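Local coordinates for protein extracellular subtilisin-like serine proteinase (Vibrio sp. PA-44, PDB 1SH7) that probably cleaves peptide bonds within proteins as a calcium-binding, cold-adapted secreted serine endopeptidase of the subtilisin-like S8 family, this chain being the protease domain of the longer protein, at residues 183-188 with 260-265; 206-209 with 213-216. One frame throughout, in Å; residues are numbered along the deposited sequence.

Contact 1: residues 183-188 with 260-265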
loop_
_atom_site.group_PDB
_atom_site.type_symbol
_atom_site.label_atom_id
_atom_site.label_comp_id
_atom_site.label_asym_id
_atom_site.label_seq_id
_atom_site.Cartn_x
_atom_site.Cartn_y
_atom_site.Cartn_z
ATOM N N ASP A 183 0.525 2.490 -18.723
ATOM C CA ASP A 183 -0.736 3.011 -18.212
ATOM C C ASP A 183 -1.973 2.160 -18.463
ATOM O O ASP A 183 -3.074 2.626 -18.291
ATOM C CB ASP A 183 -0.955 4.463 -18.661
ATOM C CG ASP A 183 -0.209 5.461 -17.773
ATOM O OD1 ASP A 183 0.371 5.037 -16.730
ATOM O OD2 ASP A 183 -0.156 6.691 -18.042
ATOM N N SER A 184 -1.806 0.889 -18.834
ATOM C CA SER A 184 -2.963 -0.006 -18.830
ATOM C C SER A 184 -3.226 -0.504 -17.425
ATOM O O SER A 184 -2.295 -0.729 -16.664
ATOM C CB SER A 184 -2.750 -1.216 -19.747
ATOM O OG SER A 184 -3.889 -2.098 -19.706
ATOM N N ARG A 185 -4.495 -0.701 -17.090
ATOM C CA ARG A 185 -4.839 -1.600 -16.007
ATOM C C ARG A 185 -4.121 -2.926 -16.240
ATOM O O ARG A 185 -4.125 -3.402 -17.351
ATOM C CB ARG A 185 -6.356 -1.858 -16.011
ATOM C CG ARG A 185 -6.849 -2.797 -14.906
ATOM C CD ARG A 185 -8.334 -3.203 -14.965
ATOM N NE ARG A 185 -8.659 -4.009 -16.154
ATOM C CZ ARG A 185 -8.794 -5.335 -16.205
ATOM N NH1 ARG A 185 -8.664 -6.097 -15.124
ATOM N NH2 ARG A 185 -9.074 -5.902 -17.372
ATOM N N SER A 186 -3.483 -3.494 -15.216
ATOM C CA SER A 186 -2.883 -4.839 -15.325
ATOM C C SER A 186 -4.005 -5.805 -15.606
ATOM O O SER A 186 -5.092 -5.691 -15.005
ATOM C CB SER A 186 -2.175 -5.228 -14.025
ATOM O OG SER A 186 -1.251 -4.218 -13.655
ATOM N N SER A 187 -3.761 -6.763 -16.497
ATOM C CA SER A 187 -4.837 -7.670 -16.933
ATOM C C SER A 187 -5.443 -8.497 -15.821
ATOM O O SER A 187 -6.568 -8.982 -15.982
ATOM C CB SER A 187 -4.378 -8.606 -18.047
ATOM O OG SER A 187 -3.230 -9.286 -17.682
ATOM N N PHE A 188 -4.701 -8.688 -14.718
ATOM C CA PHE A 188 -5.185 -9.494 -13.573
ATOM C C PHE A 188 -5.958 -8.626 -12.562
ATOM O O PHE A 188 -6.615 -9.135 -11.662
ATOM C CB PHE A 188 -4.010 -10.197 -12.851
ATOM C CG PHE A 188 -2.945 -9.236 -12.377
ATOM C CD1 PHE A 188 -3.168 -8.410 -11.276
ATOM C CD2 PHE A 188 -1.750 -9.117 -13.054
ATOM C CE1 PHE A 188 -2.200 -7.463 -10.903
ATOM C CE2 PHE A 188 -0.821 -8.209 -12.677
ATOM C CZ PHE A 188 -1.036 -7.393 -11.590
ATOM N N ASP A 260 -8.301 0.598 -20.212
ATOM C CA ASP A 260 -8.973 -0.625 -19.753
ATOM C C ASP A 260 -9.403 -0.627 -18.260
ATOM O O ASP A 260 -9.234 -1.611 -17.535
ATOM C CB ASP A 260 -8.129 -1.850 -20.098
ATOM C CG ASP A 260 -8.920 -3.128 -20.016
ATOM O OD1 ASP A 260 -8.356 -4.170 -19.616
ATOM O OD2 ASP A 260 -10.145 -3.161 -20.303
ATOM N N THR A 261 -10.019 0.476 -17.828
ATOM C CA THR A 261 -10.466 0.645 -16.453
ATOM C C THR A 261 -11.707 -0.175 -16.138
ATOM O O THR A 261 -12.012 -0.439 -14.969
ATOM C CB THR A 261 -10.778 2.108 -16.187
ATOM O OG1 THR A 261 -11.632 2.629 -17.221
ATOM C CG2 THR A 261 -9.476 2.966 -16.282
ATOM N N ARG A 262 -12.476 -0.512 -17.164
ATOM C CA ARG A 262 -13.494 -1.556 -17.003
ATOM C C ARG A 262 -14.513 -1.208 -15.912
ATOM O O ARG A 262 -14.836 -2.070 -15.085
ATOM C CB ARG A 262 -12.801 -2.819 -16.515
ATOM C CG ARG A 262 -12.515 -3.822 -17.470
ATOM C CD ARG A 262 -12.512 -5.158 -16.802
ATOM N NE ARG A 262 -13.885 -5.634 -16.634
ATOM C CZ ARG A 262 -14.264 -6.901 -16.799
ATOM N NH1 ARG A 262 -13.386 -7.844 -17.109
ATOM N NH2 ARG A 262 -15.529 -7.227 -16.634
ATOM N N GLY A 263 -14.960 0.038 -15.834
ATOM C CA GLY A 263 -15.889 0.437 -14.782
ATOM C C GLY A 263 -15.288 0.894 -13.472
ATOM O O GLY A 263 -15.979 0.975 -12.444
ATOM N N THR A 264 -14.012 1.256 -13.502
ATOM C CA THR A 264 -13.313 1.779 -12.318
ATOM C C THR A 264 -13.053 3.233 -12.577
ATOM O O THR A 264 -12.727 3.601 -13.709
ATOM C CB THR A 264 -11.941 1.088 -12.146
ATOM O OG1 THR A 264 -12.080 -0.337 -12.224
ATOM C CG2 THR A 264 -11.337 1.366 -10.789
ATOM N N THR A 265 -13.162 4.056 -11.540
ATOM C CA THR A 265 -12.804 5.446 -11.659
ATOM C C THR A 265 -11.370 5.590 -12.174
ATOM O O THR A 265 -10.427 4.889 -11.747
ATOM C CB THR A 265 -13.064 6.197 -10.347
ATOM O OG1 THR A 265 -12.835 7.598 -10.533
ATOM C CG2 THR A 265 -12.117 5.780 -9.257
HETATM O O HOH W 1 -5.926 -4.950 -18.778
#

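Contact 2: residues 206-209 with 213-216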
loop_
_atom_site.group_PDB
_atom_site.type_symbol
_atom_site.label_atom_id
_atom_site.label_comp_id
_atom_site.label_asym_id
_atom_site.label_seq_id
_atom_site.Cartn_x
_atom_site.Cartn_y
_atom_site.Cartn_z
ATOM N N SER A 206 11.478 -4.912 -5.597
ATOM C CA SER A 206 11.611 -4.507 -4.185
ATOM C C SER A 206 12.360 -5.557 -3.369
ATOM O O SER A 206 12.733 -6.604 -3.882
ATOM C CB SER A 206 10.224 -4.271 -3.574
ATOM O OG SER A 206 10.282 -3.559 -2.359
ATOM N N ALA A 207 12.546 -5.285 -2.085
ATOM C CA ALA A 207 13.214 -6.208 -1.157
ATOM C C ALA A 207 12.560 -7.596 -1.067
ATOM O O ALA A 207 11.373 -7.742 -1.329
ATOM C CB ALA A 207 13.302 -5.580 0.215
ATOM N N TRP A 208 13.359 -8.616 -0.752
ATOM C CA TRP A 208 12.883 -9.982 -0.554
ATOM C C TRP A 208 13.374 -10.536 0.792
ATOM O O TRP A 208 14.340 -10.019 1.381
ATOM C CB TRP A 208 13.362 -10.859 -1.708
ATOM C CG TRP A 208 12.570 -12.154 -1.925
ATOM C CD1 TRP A 208 13.072 -13.445 -1.958
ATOM C CD2 TRP A 208 11.160 -12.274 -2.173
ATOM N NE1 TRP A 208 12.062 -14.335 -2.231
ATOM C CE2 TRP A 208 10.880 -13.643 -2.363
ATOM C CE3 TRP A 208 10.103 -11.348 -2.308
ATOM C CZ2 TRP A 208 9.571 -14.112 -2.618
ATOM C CZ3 TRP A 208 8.815 -11.814 -2.591
ATOM C CH2 TRP A 208 8.567 -13.183 -2.747
ATOM N N TYR A 209 12.704 -11.566 1.313
ATOM C CA TYR A 209 12.986 -12.010 2.688
ATOM C C TYR A 209 14.396 -12.565 2.901
ATOM O O TYR A 209 14.897 -12.613 4.053
ATOM C CB TYR A 209 11.971 -13.067 3.127
ATOM C CG TYR A 209 12.207 -14.452 2.607
ATOM C CD1 TYR A 209 11.759 -14.836 1.344
ATOM C CD2 TYR A 209 12.850 -15.408 3.391
ATOM C CE1 TYR A 209 11.957 -16.125 0.873
ATOM C CE2 TYR A 209 13.064 -16.707 2.923
ATOM C CZ TYR A 209 12.623 -17.050 1.666
ATOM O OH TYR A 209 12.813 -18.299 1.172
ATOM N N TYR A 213 16.528 -9.245 -3.603
ATOM C CA TYR A 213 15.423 -8.544 -4.268
ATOM C C TYR A 213 14.623 -9.476 -5.141
ATOM O O TYR A 213 15.052 -10.573 -5.445
ATOM C CB TYR A 213 15.943 -7.351 -5.080
ATOM C CG TYR A 213 16.707 -6.385 -4.200
ATOM C CD1 TYR A 213 16.062 -5.377 -3.543
ATOM C CD2 TYR A 213 18.082 -6.521 -3.995
ATOM C CE1 TYR A 213 16.742 -4.513 -2.692
ATOM C CE2 TYR A 213 18.771 -5.666 -3.150
ATOM C CZ TYR A 213 18.090 -4.676 -2.484
ATOM O OH TYR A 213 18.697 -3.804 -1.637
ATOM N N LYS A 214 13.418 -9.048 -5.505
ATOM C CA LYS A 214 12.541 -9.823 -6.386
ATOM C C LYS A 214 11.618 -8.855 -7.108
ATOM O O LYS A 214 11.309 -7.790 -6.598
ATOM C CB LYS A 214 11.714 -10.833 -5.599
ATOM C CG LYS A 214 11.207 -12.006 -6.448
ATOM C CD LYS A 214 10.463 -13.031 -5.585
ATOM C CE LYS A 214 10.181 -14.366 -6.299
ATOM N NZ LYS A 214 8.726 -14.609 -6.500
ATOM N N THR A 215 11.261 -9.207 -8.325
ATOM C CA THR A 215 10.361 -8.401 -9.143
ATOM C C THR A 215 9.068 -9.195 -9.290
ATOM O O THR A 215 9.050 -10.310 -9.833
ATOM C CB THR A 215 11.003 -8.103 -10.504
ATOM O OG1 THR A 215 12.188 -7.298 -10.315
ATOM C CG2 THR A 215 10.072 -7.244 -11.328
ATOM N N ILE A 216 7.975 -8.662 -8.767
ATOM C CA ILE A 216 6.703 -9.341 -8.887
ATOM C C ILE A 216 5.570 -8.372 -9.191
ATOM O O ILE A 216 5.743 -7.160 -9.136
ATOM C CB ILE A 216 6.401 -10.173 -7.588
ATOM C CG1 ILE A 216 6.487 -9.290 -6.352
ATOM C CG2 ILE A 216 7.390 -11.341 -7.459
ATOM C CD1 ILE A 216 6.252 -10.045 -5.016
#

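Contact 1: residues 183-188 with 260-265
Arg185 and Asp260 join two irregular surface loops of the subtilisin-like fold, one leading from strand 174-179 to strand 197-200, the other connecting the two short strands 254-255 and 267-268. The arginine reaches across with its whole length. Its CB already lies against the Asp260 carbonyl, 3.3 Å from O, and CG and CD follow the same oxygen outward, CD resting 3.2 Å from it. With CG anti to the backbone N (chi1 -180°) the chain leaves the main chain extended, and a bend at chi3 then turns the guanidinium back so that NE meets Asp260 O at 2.8 Å. That acceptor lies close to the guanidinium plane, and NE approaches it almost in line with the C=O bond, although the hydrogen bond is bent, with an N-H...O angle of 136°. NH2 goes to the carboxylate of the same residue, forming a salt bridge of 2.9 Å to Asp260 OD1. NH2 approaches OD1 from above the carboxylate plane, the two flat groups being turned 64° apart. Asp260 is thus gripped side-on, main chain and side chain together, by one guanidinium. NH1 turns to other partners, Ser189 O and Asn159 OD1, so the group's rotation is fixed from several directions and its buried nitrogens are satisfied. Over one face of the guanidinium lies the aliphatic part of Arg262, with CD 3.6 Å from Arg185 NH2; the Arg262 head group, its plane perpendicular to that of Arg185, makes a cation-pi contact with Trp191. Along the chain, Ser184 OG donates to Arg185 O. The same carbonyl oxygen receives a water that also donates to Asp260 OD1, at 2.7 Å from the water oxygen.

Contact 2: residues 206-209 with 213-216
The indole of Trp208 is flanked on both faces: Lys214 lies over one with its aliphatic chain, and CD1 of the neighbouring Tyr209 sits 3.6 Å above the other, toward the rim. Lysine and indole run side by side in the same direction, the Lys214 CD methylene making a CH-pi contact with the six-membered ring. Nearer the backbone, Lys214 CB is 3.7 Å from Trp208 CE3. In each of the two residues CG stands anti to the backbone N (chi1 -159° for Trp208, -158° for Lys214). Near the CZ3 corner of the six-membered ring, Ile216 crosses the indole at about a right angle, and its CD1 reaches Trp208 CZ3 at 3.9 Å. The Tyr213 ring turns elsewhere; Ser206 O lies at its edge, 3.6 Å from Tyr213 CD1, while the tyrosine hydroxyl hydrogen-bonds to Glu45 OE2 and the ring meets His44 edge-to-face.

Beneath these groups, Ser206 and Lys214 form an antiparallel hydrogen-bonded pair, Ser206 N donating to Lys214 O (3.1 Å) and Lys214 N to Ser206 O (3.0 Å). Ser206 O also receives a CA-H...O contact from Tyr213 CA. The Ser206 hydroxyl is tied to His73 O, and Ala207 and Ile216 also touch helix 70-79. This is a beta hairpin, strands 204-207 and 213-216 forming their own two-stranded antiparallel sheet. Its outgoing strand brings the side chain of Ile216 to about 5 Å from that of His70, the predicted histidine of the subtilase charge-relay triad.

In the fold
Following the chain from the N terminus, six strands of the parallel sheet come before either contact. The loop after strand 174-179 then supplies residues 183-188, the first half of contact 1. Strand 197-200, at the edge of that sheet, is followed by the hairpin of contact 2, whose segments are separated by only three residues. Helices 219-236 and 242-252 come next, and residues 260-265 close the much longer loop of contact 1, with 71 residues between. Contact 2 is therefore nested inside contact 1. Their centres are 24 Å apart and they do not touch: contact 2 lies beside the predicted catalytic residues, whereas contact 1 joins peripheral loops beyond strand 197-200.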